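Local coordinates for ATP-dependent DNA helicase (Mycobacterium smegmatis, PDB 5V9X), which probably uses ATP hydrolysis to move 3' to 5' along single-stranded DNA and unwind RNA:DNA duplexes, at residues S169-L174 with R540-S545. Residues are numbered along the deposited sequence; the frame is centred on the assembly and turned at random.
Sequences SLFLML and RLAVTS. With nucleotides of chain B.
Phe171 turns its ring edge to Ala542, with CE2 3.7 Å from the carbonyl O, which lies near the ring plane; the methyl of Ala542 is a looser apolar neighbour. CB of Phe171 points toward residues 540-545, and with CG anti to the backbone N (chi1 -178°) the ring edge is brought up to that carbonyl. The same O is already gripped by two donors of Ser545, the backbone N and OG, the hydroxyl bond measuring 2.8 Å from OG to O, so Phe171 packs against a satisfied acceptor. The second flat group, the guanidinium of Arg540, is bound to a base, in a pairing of the kind that arginine makes with guanine: its edge meets the Hoogsteen side of DG11 of chain B, NE donating to N7 (3.3 Å) and NH2 to O6 (3.2 Å), both bonds nearly straight at 164° and 166°. N2 of DG12 of chain B lies over one guanidinium face, offset toward the rim.

Leu172 splits its branches. CD2 packs on the last turn of the helix at Val543, 3.8 Å from its CB, while CD1 faces O5' of DG11 of chain B. Val543 answers with CG2 on the sugar of that nucleotide, 3.5 Å from C1', and Thr544 lays CG2 over C8 and N9 of the base. Ser169 OG donates to OP1 of DC10 of chain B, so helix 167-174 also grips the backbone one nucleotide before DG11.

Helix 167-174, following strand 162-165 of the first RecA-like domain, thus meets the end of helix 538-543 in the winged-helix region, and the two together line the path of the single strand. Helices 200-213 and 461-471 pack on Phe171, whose ring also meets His204 and, edge-to-face, His467; Arg143 of strand 140-143 touches Leu172.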
loop_
_atom_site.group_PDB
_atom_site.type_symbol
_atom_site.label_atom_id
_atom_site.label_comp_id
_atom_site.label_asym_id
_atom_site.label_seq_id
_atom_site.Cartn_x
_atom_site.Cartn_y
_atom_site.Cartn_z
ATOM N N SER A 169 -4.382 -14.972 7.292
ATOM C CA SER A 169 -4.820 -15.986 8.246
ATOM C C SER A 169 -6.121 -16.644 7.806
ATOM O O SER A 169 -6.326 -17.839 8.050
ATOM C CB SER A 169 -4.966 -15.376 9.636
ATOM O OG SER A 169 -3.708 -15.281 10.278
ATOM N N LEU A 170 -7.014 -15.888 7.163
ATOM C CA LEU A 170 -8.194 -16.506 6.564
ATOM C C LEU A 170 -7.791 -17.575 5.561
ATOM O O LEU A 170 -8.422 -18.636 5.479
ATOM C CB LEU A 170 -9.070 -15.449 5.889
ATOM C CG LEU A 170 -10.321 -16.004 5.203
ATOM C CD1 LEU A 170 -11.229 -16.678 6.223
ATOM C CD2 LEU A 170 -11.071 -14.918 4.443
ATOM N N PHE A 171 -6.729 -17.313 4.799
ATOM C CA PHE A 171 -6.194 -18.309 3.878
ATOM C C PHE A 171 -5.751 -19.563 4.623
ATOM O O PHE A 171 -5.991 -20.686 4.162
ATOM C CB PHE A 171 -5.035 -17.692 3.097
ATOM C CG PHE A 171 -4.418 -18.605 2.076
ATOM C CD1 PHE A 171 -5.047 -18.836 0.863
ATOM C CD2 PHE A 171 -3.186 -19.194 2.312
ATOM C CE1 PHE A 171 -4.467 -19.656 -0.084
ATOM C CE2 PHE A 171 -2.604 -20.014 1.369
ATOM C CZ PHE A 171 -3.245 -20.243 0.170
ATOM N N LEU A 172 -5.118 -19.390 5.787
ATOM C CA LEU A 172 -4.627 -20.537 6.546
ATOM C C LEU A 172 -5.776 -21.387 7.073
ATOM O O LEU A 172 -5.725 -22.621 7.001
ATOM C CB LEU A 172 -3.740 -20.062 7.697
ATOM C CG LEU A 172 -2.522 -19.232 7.284
ATOM C CD1 LEU A 172 -1.732 -18.770 8.503
ATOM C CD2 LEU A 172 -1.638 -20.021 6.338
ATOM N N MET A 173 -6.821 -20.749 7.602
ATOM C CA MET A 173 -7.950 -21.506 8.129
ATOM C C MET A 173 -8.675 -22.257 7.019
ATOM O O MET A 173 -9.137 -23.385 7.223
ATOM C CB MET A 173 -8.907 -20.574 8.864
ATOM C CG MET A 173 -8.268 -19.827 10.019
ATOM S SD MET A 173 -9.469 -18.860 10.938
ATOM C CE MET A 173 -10.553 -20.163 11.527
ATOM N N LEU A 174 -8.787 -21.645 5.840
ATOM C CA LEU A 174 -9.417 -22.313 4.707
ATOM C C LEU A 174 -8.573 -23.460 4.169
ATOM O O LEU A 174 -9.092 -24.304 3.429
ATOM C CB LEU A 174 -9.694 -21.302 3.595
ATOM C CG LEU A 174 -10.748 -20.246 3.919
ATOM C CD1 LEU A 174 -10.677 -19.101 2.923
ATOM C CD2 LEU A 174 -12.132 -20.869 3.929
ATOM N N ARG A 540 1.463 -28.158 3.813
ATOM C CA ARG A 540 2.557 -27.500 4.520
ATOM C C ARG A 540 3.262 -26.488 3.629
ATOM O O ARG A 540 3.817 -25.500 4.124
ATOM C CB ARG A 540 3.555 -28.536 5.040
ATOM C CG ARG A 540 4.511 -27.984 6.084
ATOM C CD ARG A 540 5.514 -29.022 6.551
ATOM N NE ARG A 540 6.266 -28.552 7.712
ATOM C CZ ARG A 540 7.358 -29.142 8.187
ATOM N NH1 ARG A 540 7.841 -30.228 7.596
ATOM N NH2 ARG A 540 7.973 -28.643 9.251
ATOM N N LEU A 541 3.243 -26.711 2.314
ATOM C CA LEU A 541 3.827 -25.748 1.390
ATOM C C LEU A 541 2.970 -24.492 1.280
ATOM O O LEU A 541 3.498 -23.375 1.243
ATOM C CB LEU A 541 4.007 -26.392 0.019
ATOM C CG LEU A 541 4.364 -25.429 -1.108
ATOM C CD1 LEU A 541 5.738 -24.826 -0.882
ATOM C CD2 LEU A 541 4.304 -26.150 -2.432
ATOM N N ALA A 542 1.647 -24.655 1.227
ATOM C CA ALA A 542 0.770 -23.502 1.060
ATOM C C ALA A 542 0.695 -22.671 2.334
ATOM O O ALA A 542 0.698 -21.437 2.277
ATOM C CB ALA A 542 -0.625 -23.959 0.634
ATOM N N VAL A 543 0.627 -23.325 3.492
ATOM C CA VAL A 543 0.427 -22.581 4.731
ATOM C C VAL A 543 1.705 -21.868 5.168
ATOM O O VAL A 543 1.640 -20.849 5.863
ATOM C CB VAL A 543 -0.115 -23.510 5.832
ATOM C CG1 VAL A 543 -1.446 -24.109 5.403
ATOM C CG2 VAL A 543 0.883 -24.607 6.145
ATOM N N THR A 544 2.874 -22.366 4.773
ATOM C CA THR A 544 4.130 -21.684 5.055
ATOM C C THR A 544 4.541 -20.726 3.941
ATOM O O THR A 544 5.677 -20.243 3.942
ATOM C CB THR A 544 5.247 -22.702 5.305
ATOM O OG1 THR A 544 5.387 -23.561 4.167
ATOM C CG2 THR A 544 4.938 -23.539 6.540
ATOM N N SER A 545 3.637 -20.435 3.001
ATOM C CA SER A 545 3.975 -19.562 1.881
ATOM C C SER A 545 4.060 -18.102 2.301
ATOM O O SER A 545 4.879 -17.350 1.758
ATOM C CB SER A 545 2.941 -19.713 0.766
ATOM O OG SER A 545 1.726 -19.073 1.115
ATOM P P DG B 11 1.673 -18.077 11.174
ATOM O OP1 DG B 11 0.552 -17.407 11.870
ATOM O OP2 DG B 11 2.949 -18.337 11.874
ATOM O "O5'" DG B 11 1.166 -19.472 10.599
ATOM C "C5'" DG B 11 2.054 -20.299 9.875
ATOM C "C4'" DG B 11 1.334 -21.539 9.400
ATOM O "O4'" DG B 11 2.298 -22.511 8.943
ATOM C "C3'" DG B 11 0.484 -22.227 10.465
ATOM O "O3'" DG B 11 -0.841 -22.376 9.990
ATOM C "C2'" DG B 11 1.171 -23.579 10.695
ATOM C "C1'" DG B 11 1.939 -23.790 9.398
ATOM N N9 DG B 11 3.167 -24.558 9.563
ATOM C C8 DG B 11 3.466 -25.781 9.010
ATOM N N7 DG B 11 4.653 -26.217 9.330
ATOM C C5 DG B 11 5.175 -25.217 10.141
ATOM C C6 DG B 11 6.429 -25.128 10.788
ATOM O O6 DG B 11 7.360 -25.945 10.773
ATOM N N1 DG B 11 6.553 -23.945 11.513
ATOM C C2 DG B 11 5.585 -22.971 11.600
ATOM N N2 DG B 11 5.884 -21.897 12.345
ATOM N N3 DG B 11 4.407 -23.042 10.998
ATOM C C4 DG B 11 4.272 -24.188 10.289
ATOM P P DG B 12 -2.026 -22.768 10.999
ATOM O OP1 DG B 12 -3.258 -22.080 10.554
ATOM O OP2 DG B 12 -1.532 -22.586 12.383
ATOM O "O5'" DG B 12 -2.221 -24.322 10.737
ATOM C "C5'" DG B 12 -2.286 -24.795 9.411
ATOM C "C4'" DG B 12 -1.902 -26.253 9.353
ATOM O "O4'" DG B 12 -0.531 -26.402 9.784
ATOM C "C3'" DG B 12 -2.747 -27.164 10.241
ATOM O "O3'" DG B 12 -3.292 -28.206 9.461
ATOM C "C2'" DG B 12 -1.769 -27.686 11.301
ATOM C "C1'" DG B 12 -0.414 -27.513 10.634
ATOM N N9 DG B 12 0.662 -27.236 11.579
ATOM C C8 DG B 12 0.600 -26.418 12.682
ATOM N N7 DG B 12 1.723 -26.352 13.343
ATOM C C5 DG B 12 2.586 -27.175 12.629
ATOM C C6 DG B 12 3.945 -27.495 12.867
ATOM O O6 DG B 12 4.676 -27.102 13.786
ATOM N N1 DG B 12 4.444 -28.369 11.903
ATOM C C2 DG B 12 3.722 -28.867 10.843
ATOM N N2 DG B 12 4.377 -29.698 10.016
ATOM N N3 DG B 12 2.449 -28.574 10.609
ATOM C C4 DG B 12 1.948 -27.726 11.539
ATOM P P DC B 10 -1.009 -12.542 9.944
ATOM O OP1 DC B 10 -2.304 -13.220 9.717
ATOM O OP2 DC B 10 -0.723 -11.897 11.244
ATOM O "O5'" DC B 10 0.171 -13.581 9.681
ATOM C "C5'" DC B 10 0.080 -14.497 8.613
ATOM C "C4'" DC B 10 1.342 -15.326 8.528
ATOM O "O4'" DC B 10 2.404 -14.535 7.946
ATOM C "C3'" DC B 10 1.872 -15.822 9.879
ATOM O "O3'" DC B 10 2.003 -17.222 9.856
ATOM C "C2'" DC B 10 3.235 -15.139 10.021
ATOM C "C1'" DC B 10 3.608 -14.886 8.573
ATOM N N1 DC B 10 4.584 -13.780 8.394
ATOM C C2 DC B 10 5.628 -13.928 7.478
ATOM O O2 DC B 10 5.710 -14.979 6.828
ATOM N N3 DC B 10 6.518 -12.915 7.324
ATOM C C4 DC B 10 6.388 -11.799 8.047
ATOM N N4 DC B 10 7.288 -10.827 7.865
ATOM C C5 DC B 10 5.329 -11.632 8.989
ATOM C C6 DC B 10 4.460 -12.637 9.129
#